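Local coordinates for protein ECL CdiI (Enterobacter cloacae subsp. cloacae, PDB 4NTQ) that acts as the immunity protein of a contact-dependent growth inhibition module, binding its partner CdiA toxin, a ribosomal RNase, at residues Glu54-Ser57 against Asn58-His61; Thr118-Gly121 against Asp122-Ile126; His130-Leu133 against Asn134-Leu137. All blocks are in the same frame, centred on the assembly; numbering follows the deposited sequence. Where two conformers were deposited one is given.

Interaction 1 of 3, residues Glu54-Ser57 against Asn58-His61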
loop_
_atom_site.group_PDB
_atom_site.type_symbol
_atom_site.label_atom_id
_atom_site.label_comp_id
_atom_site.label_asym_id
_atom_site.label_seq_id
_atom_site.Cartn_x
_atom_site.Cartn_y
_atom_site.Cartn_z
ATOM N N GLU B 54 -13.482 0.936 13.558
ATOM C CA GLU B 54 -13.070 2.218 14.143
ATOM C C GLU B 54 -13.448 3.379 13.237
ATOM O O GLU B 54 -14.134 4.304 13.666
ATOM C CB GLU B 54 -11.560 2.276 14.401
ATOM C CG GLU B 54 -10.983 1.145 15.229
ATOM C CD GLU B 54 -9.464 1.212 15.305
ATOM O OE1 GLU B 54 -8.893 2.193 14.781
ATOM O OE2 GLU B 54 -8.840 0.289 15.875
ATOM N N GLY B 55 -12.997 3.328 11.985
ATOM C CA GLY B 55 -13.238 4.411 11.047
ATOM C C GLY B 55 -14.714 4.649 10.777
ATOM O O GLY B 55 -15.190 5.781 10.838
ATOM N N LEU B 56 -15.449 3.584 10.477
ATOM C CA LEU B 56 -16.883 3.726 10.245
ATOM C C LEU B 56 -17.588 4.332 11.462
ATOM O O LEU B 56 -18.480 5.169 11.321
ATOM C CB LEU B 56 -17.531 2.378 9.856
ATOM C CG LEU B 56 -17.269 1.931 8.412
ATOM C CD1 LEU B 56 -17.704 0.511 8.180
ATOM C CD2 LEU B 56 -17.990 2.863 7.461
ATOM N N SER B 57 -17.189 3.908 12.653
ATOM C CA SER B 57 -17.918 4.304 13.850
ATOM C C SER B 57 -17.914 5.824 14.053
ATOM O O SER B 57 -18.953 6.404 14.346
ATOM C CB SER B 57 -17.401 3.569 15.087
ATOM O OG SER B 57 -16.130 4.052 15.470
ATOM N N ASN B 58 -16.769 6.472 13.844
ATOM C CA ASN B 58 -16.680 7.928 14.020
ATOM C C ASN B 58 -16.424 8.707 12.728
ATOM O O ASN B 58 -16.126 9.898 12.770
ATOM C CB ASN B 58 -15.619 8.292 15.069
ATOM C CG ASN B 58 -14.260 7.696 14.753
ATOM O OD1 ASN B 58 -13.903 7.493 13.588
ATOM N ND2 ASN B 58 -13.503 7.386 15.791
ATOM N N LYS B 59 -16.522 8.013 11.597
ATOM C CA LYS B 59 -16.395 8.635 10.279
ATOM C C LYS B 59 -15.103 9.447 10.104
ATOM O O LYS B 59 -15.112 10.545 9.552
ATOM C CB LYS B 59 -17.632 9.486 9.980
ATOM C CG LYS B 59 -18.933 8.683 9.943
ATOM C CD LYS B 59 -18.938 7.689 8.782
ATOM C CE LYS B 59 -20.242 6.906 8.702
ATOM N NZ LYS B 59 -20.249 5.713 9.586
ATOM N N THR B 60 -13.996 8.893 10.585
ATOM C CA THR B 60 -12.687 9.510 10.387
ATOM C C THR B 60 -11.963 8.817 9.234
ATOM O O THR B 60 -12.206 9.121 8.070
ATOM C CB THR B 60 -11.857 9.430 11.662
ATOM O OG1 THR B 60 -11.876 8.078 12.147
ATOM C CG2 THR B 60 -12.453 10.358 12.730
ATOM N N HIS B 61 -11.110 7.848 9.551
ATOM C CA HIS B 61 -10.437 7.084 8.515
ATOM C C HIS B 61 -10.223 5.636 8.904
ATOM O O HIS B 61 -10.262 5.291 10.081
ATOM C CB HIS B 61 -9.098 7.722 8.135
ATOM C CG HIS B 61 -8.194 7.984 9.304
ATOM N ND1 HIS B 61 -8.085 9.228 9.899
ATOM C CD2 HIS B 61 -7.357 7.164 9.983
ATOM C CE1 HIS B 61 -7.218 9.159 10.894
ATOM N NE2 HIS B 61 -6.765 7.921 10.969
#

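Interaction 2 of 3, residues Thr118-Gly121 against Asp122-Ile126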
loop_
_atom_site.group_PDB
_atom_site.type_symbol
_atom_site.label_atom_id
_atom_site.label_comp_id
_atom_site.label_asym_id
_atom_site.label_seq_id
_atom_site.Cartn_x
_atom_site.Cartn_y
_atom_site.Cartn_z
ATOM N N THR B 118 -5.119 16.566 -0.353
ATOM C CA THR B 118 -5.218 16.314 -1.782
ATOM C C THR B 118 -3.967 16.693 -2.604
ATOM O O THR B 118 -3.810 16.229 -3.732
ATOM C CB THR B 118 -6.450 17.008 -2.367
ATOM O OG1 THR B 118 -6.364 18.412 -2.106
ATOM C CG2 THR B 118 -7.716 16.436 -1.733
ATOM N N HIS B 119 -3.093 17.528 -2.052
ATOM C CA HIS B 119 -1.833 17.884 -2.716
ATOM C C HIS B 119 -0.755 18.022 -1.645
ATOM O O HIS B 119 -1.063 18.414 -0.526
ATOM C CB HIS B 119 -1.958 19.201 -3.510
ATOM C CG HIS B 119 -3.179 19.281 -4.379
ATOM N ND1 HIS B 119 -4.402 19.718 -3.909
ATOM C CD2 HIS B 119 -3.367 18.977 -5.687
ATOM C CE1 HIS B 119 -5.290 19.680 -4.890
ATOM N NE2 HIS B 119 -4.687 19.237 -5.979
ATOM N N ASP B 120 0.497 17.694 -1.962
ATOM C CA ASP B 120 1.559 17.832 -0.968
ATOM C C ASP B 120 2.155 19.230 -0.969
ATOM O O ASP B 120 1.677 20.120 -1.674
ATOM C CB ASP B 120 2.648 16.748 -1.077
ATOM C CG ASP B 120 3.369 16.725 -2.432
ATOM O OD1 ASP B 120 3.877 15.641 -2.788
ATOM O OD2 ASP B 120 3.450 17.749 -3.138
ATOM N N GLY B 121 3.203 19.415 -0.177
ATOM C CA GLY B 121 3.794 20.726 0.009
ATOM C C GLY B 121 4.444 21.259 -1.248
ATOM O O GLY B 121 4.726 22.463 -1.350
ATOM N N ASP B 122 4.685 20.357 -2.197
ATOM C CA ASP B 122 5.335 20.709 -3.452
ATOM C C ASP B 122 4.292 20.992 -4.522
ATOM O O ASP B 122 4.625 21.454 -5.608
ATOM C CB ASP B 122 6.262 19.587 -3.936
ATOM C CG ASP B 122 7.420 19.304 -2.977
ATOM O OD1 ASP B 122 8.027 20.253 -2.438
ATOM O OD2 ASP B 122 7.733 18.106 -2.774
ATOM N N GLY B 123 3.033 20.709 -4.211
ATOM C CA GLY B 123 1.955 20.887 -5.164
ATOM C C GLY B 123 1.575 19.660 -5.979
ATOM O O GLY B 123 0.772 19.757 -6.905
HETATM N N MSE B 124 2.149 18.505 -5.655
HETATM C CA MSE B 124 1.865 17.295 -6.418
HETATM C C MSE B 124 0.528 16.692 -5.995
HETATM O O MSE B 124 0.226 16.611 -4.803
HETATM C CB MSE B 124 2.985 16.274 -6.235
HETATM C CG MSE B 124 4.292 16.676 -6.885
HETATM SE SE MSE B 124 4.115 16.618 -8.825
HETATM C CE MSE B 124 3.929 14.675 -9.025
ATOM N N LYS B 125 -0.283 16.290 -6.968
ATOM C CA LYS B 125 -1.556 15.673 -6.646
ATOM C C LYS B 125 -1.329 14.361 -5.902
ATOM O O LYS B 125 -0.531 13.527 -6.319
ATOM C CB LYS B 125 -2.397 15.439 -7.895
ATOM C CG LYS B 125 -3.655 14.632 -7.620
ATOM C CD LYS B 125 -4.374 14.269 -8.901
ATOM C CE LYS B 125 -5.512 13.297 -8.635
ATOM N NZ LYS B 125 -6.387 13.179 -9.826
ATOM N N ILE B 126 -2.007 14.205 -4.773
ATOM C CA ILE B 126 -2.005 12.936 -4.070
ATOM C C ILE B 126 -2.957 12.017 -4.820
ATOM O O ILE B 126 -4.073 12.413 -5.149
ATOM C CB ILE B 126 -2.495 13.097 -2.629
ATOM C CG1 ILE B 126 -1.673 14.174 -1.906
ATOM C CG2 ILE B 126 -2.455 11.758 -1.886
ATOM C CD1 ILE B 126 -0.280 13.753 -1.652
HETATM O O HOH W 1 6.745 15.954 -3.569
#

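Interaction 3 of 3, residues His130-Leu133 against Asn134-Leu137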
loop_
_atom_site.group_PDB
_atom_site.type_symbol
_atom_site.label_atom_id
_atom_site.label_comp_id
_atom_site.label_asym_id
_atom_site.label_seq_id
_atom_site.Cartn_x
_atom_site.Cartn_y
_atom_site.Cartn_z
ATOM N N HIS B 130 -12.455 7.115 -5.373
ATOM C CA HIS B 130 -13.611 7.183 -4.504
ATOM C C HIS B 130 -14.642 6.097 -4.732
ATOM O O HIS B 130 -14.768 5.557 -5.825
ATOM C CB HIS B 130 -14.264 8.558 -4.567
ATOM C CG HIS B 130 -14.857 8.887 -5.900
ATOM N ND1 HIS B 130 -14.129 9.472 -6.917
ATOM C CD2 HIS B 130 -16.119 8.747 -6.372
ATOM C CE1 HIS B 130 -14.913 9.660 -7.964
ATOM N NE2 HIS B 130 -16.128 9.234 -7.658
ATOM N N THR B 131 -15.366 5.783 -3.663
ATOM C CA THR B 131 -16.485 4.865 -3.706
ATOM C C THR B 131 -17.496 5.292 -2.642
ATOM O O THR B 131 -17.186 6.122 -1.797
ATOM C CB THR B 131 -16.021 3.410 -3.479
ATOM O OG1 THR B 131 -17.129 2.538 -3.654
ATOM C CG2 THR B 131 -15.434 3.208 -2.072
ATOM N N ASP B 132 -18.705 4.740 -2.685
ATOM C CA ASP B 132 -19.762 5.185 -1.777
ATOM C C ASP B 132 -19.658 4.483 -0.416
ATOM O O ASP B 132 -19.029 3.436 -0.296
ATOM C CB ASP B 132 -21.132 4.943 -2.401
ATOM C CG ASP B 132 -21.486 3.474 -2.457
ATOM O OD1 ASP B 132 -20.653 2.672 -2.912
ATOM O OD2 ASP B 132 -22.589 3.109 -2.024
ATOM N N LEU B 133 -20.266 5.069 0.610
ATOM C CA LEU B 133 -20.237 4.495 1.955
ATOM C C LEU B 133 -20.825 3.096 1.994
ATOM O O LEU B 133 -20.247 2.203 2.617
ATOM C CB LEU B 133 -20.996 5.383 2.937
ATOM C CG LEU B 133 -20.965 4.930 4.389
ATOM C CD1 LEU B 133 -19.515 4.721 4.812
ATOM C CD2 LEU B 133 -21.646 5.972 5.270
ATOM N N ASN B 134 -21.968 2.899 1.333
ATOM C CA ASN B 134 -22.623 1.591 1.333
ATOM C C ASN B 134 -21.706 0.465 0.876
ATOM O O ASN B 134 -21.783 -0.657 1.381
ATOM C CB ASN B 134 -23.883 1.593 0.460
ATOM C CG ASN B 134 -25.096 2.168 1.176
ATOM O OD1 ASN B 134 -25.208 2.100 2.400
ATOM N ND2 ASN B 134 -26.017 2.727 0.405
ATOM N N SER B 135 -20.835 0.755 -0.084
ATOM C CA SER B 135 -20.022 -0.318 -0.633
ATOM C C SER B 135 -18.939 -0.689 0.385
ATOM O O SER B 135 -18.494 -1.835 0.445
ATOM C CB SER B 135 -19.438 0.058 -1.997
ATOM O OG SER B 135 -18.474 1.075 -1.844
ATOM N N VAL B 136 -18.546 0.274 1.212
ATOM C CA VAL B 136 -17.581 -0.001 2.274
ATOM C C VAL B 136 -18.248 -0.759 3.416
ATOM O O VAL B 136 -17.668 -1.679 3.994
ATOM C CB VAL B 136 -16.931 1.285 2.802
ATOM C CG1 VAL B 136 -16.039 0.975 4.000
ATOM C CG2 VAL B 136 -16.128 1.958 1.688
ATOM N N LEU B 137 -19.475 -0.368 3.735
ATOM C CA LEU B 137 -20.264 -1.105 4.707
ATOM C C LEU B 137 -20.381 -2.572 4.307
ATOM O O LEU B 137 -20.166 -3.458 5.130
ATOM C CB LEU B 137 -21.648 -0.494 4.823
ATOM C CG LEU B 137 -21.714 0.850 5.524
ATOM C CD1 LEU B 137 -23.155 1.387 5.526
ATOM C CD2 LEU B 137 -21.167 0.700 6.935
HETATM O O HOH W 2 -23.398 4.894 0.126
#

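Interaction 1 of 3, residues Glu54-Ser57 against Asn58-His61
Gly55 and Lys59 meet where helix 41-58 runs out, and the backbone bonds that close the turn are all weak ones. Gly55 O receives Lys59 N at 2.7 Å through a strongly bent bond and Thr60 N at 3.3 Å, while Lys59 N also reaches Leu56 O. One residue earlier the helical bond from Asn58 N to Glu54 O is already stretched to 3.4 Å. Lys59 has positive phi, and the paired bonds Thr60 N to Gly55 O and Lys59 N to Leu56 O make this a Schellman motif, which turns the chain from the helix into strand 61-65.

Side-chain hydroxyl and amide groups add bonds to the helix end. Ser57 OG, set between its own backbone N and carbonyl carbon (chi1 72°), folds back to donate to Glu54 O at 2.7 Å. Asn58 OD1 plays the acceptor for Thr60 OG1 at 2.6 Å, the hydroxyl standing 33° off the amide plane. Lys59 bends at chi2 and chi4 until NZ lies beside Leu56 O, although the short separation and a second conformer make that bond doubtful.

Apolar and steric fit completes the turn. His61 O comes within 3.3 Å of Gly55 CA, where a CB would collide with it; glycine suits the place. Leu56 packs inward on Phe84 and Tyr140. Asn110 links the two ends of the stretch, bonding Glu54 OE1 through ND2 and His61 NE2 through its backbone oxygen.

Interaction 2 of 3, residues Thr118-Gly121 against Asp122-Ile126
Asp120 OD2 takes two backbone N-H groups across the turn, Asp122 N at 3.0 Å and Met124 N at 2.9 Å. They come from opposite faces of the carboxylate, each well above its plane, and so clamp the group from both sides. The bond to Asp122 N closes an Asx turn. A chi1 of 60° places CG between the backbone N and carbonyl carbon of Asp120, letting the short acid fold over its own turn.

Backbone groups pair across the turn as well. Asp120 O accepts from Gly123 N at 2.9 Å, closing a type I turn, and Asp120 N donates to Met124 O at 3.1 Å in the carbonyl plane. With Gly123 at positive phi, a conformation that suits a residue without CB, this pair of bonds is the classic G1 beta bulge of a tight hairpin. Farther from the turn, Thr118 O receives Ile126 N in a nearly straight bond (169°), while Ile126 CG1 lies 3.5 Å from Thr118 C.

Asp120 OD1 receives a hydrogen bond from a water shared with Asp122 OD2, and another from Asn217 of the CdiA chain. Asp122 OD2 forms a salt bridge with Lys197 of that chain, and the selenomethionine Met124 packs on Tyr226 of the CdiA chain. The two acids stand only 4.3 Å apart, Asp120 OD2 to Asp122 OD2, so the toxin's lysine probably offsets a repulsion that the hairpin alone would feel.

Interaction 3 of 3, residues His130-Leu133 against Asn134-Leu137
Asn134 meets Asp132 at the start of helix 133-144: its CB lies 3.2 Å from Asp132 OD2, with the amide and carboxylate planes turned 81° apart. A water bridges the two residues, accepting from Asn134 N at 2.7 Å and donating to Asp132 OD2, and thereby serves an N-H of the first turn, where no preceding helical carbonyl is available.

Ser135 is the polar hub. Its OG accepts from Thr131 OG1 at 2.7 Å and donates to Asp132 O at 2.9 Å; Ser135 N approaches that same oxygen from the same face of its plane. Ser135 N also reaches Asp132 OD1 weakly, at 3.4 Å. Thr131 suits its place because OG1, opposite the backbone N (chi1 -175°), reaches the serine while its methyl stays on the apolar side.

That methyl, Thr131 CG2, lies 4.0 Å from Val136 CG2, and Val136 continues inward onto Leu52 of helix 41-58 and Leu82 of strand 76-85. Val136 N gives Leu133 O only a weak bond.

Leu137 N makes the first regular helical bond, straight (167°) to Leu133 O. The two leucines pack side chain to side chain one turn apart, Leu133 CG lying 4.3 Å from Leu137 CG, and both touch Leu56 of helix 41-58. Asp132 is the N-cap: its carboxylate at the helix start, probably stabilised by the partial positive charge there, marks a strand-to-helix junction between edge strand 129-132 and the C-terminal helix 133-144.

How the interactions relate
Interactions 1 and 3 form one neighbourhood. Their centres are 13 Å apart and they touch through apolar side chains: Leu56 CD2 lies 3.6 Å from Leu133 CD1, and Leu56 CD1 lies 3.7 Å from Leu137 CD2. The end of helix 41-58 thus packs against the beginning of helix 133-144. Interaction 2 stands apart, its centre about 24 Å from that of interaction 1 and about 25 Å from that of interaction 3; between interactions 1 and 2 the nearest atoms are about 13 Å apart. Of the three, it alone touches the CdiA toxin, while the other two build helix ends in the body of the immunity protein.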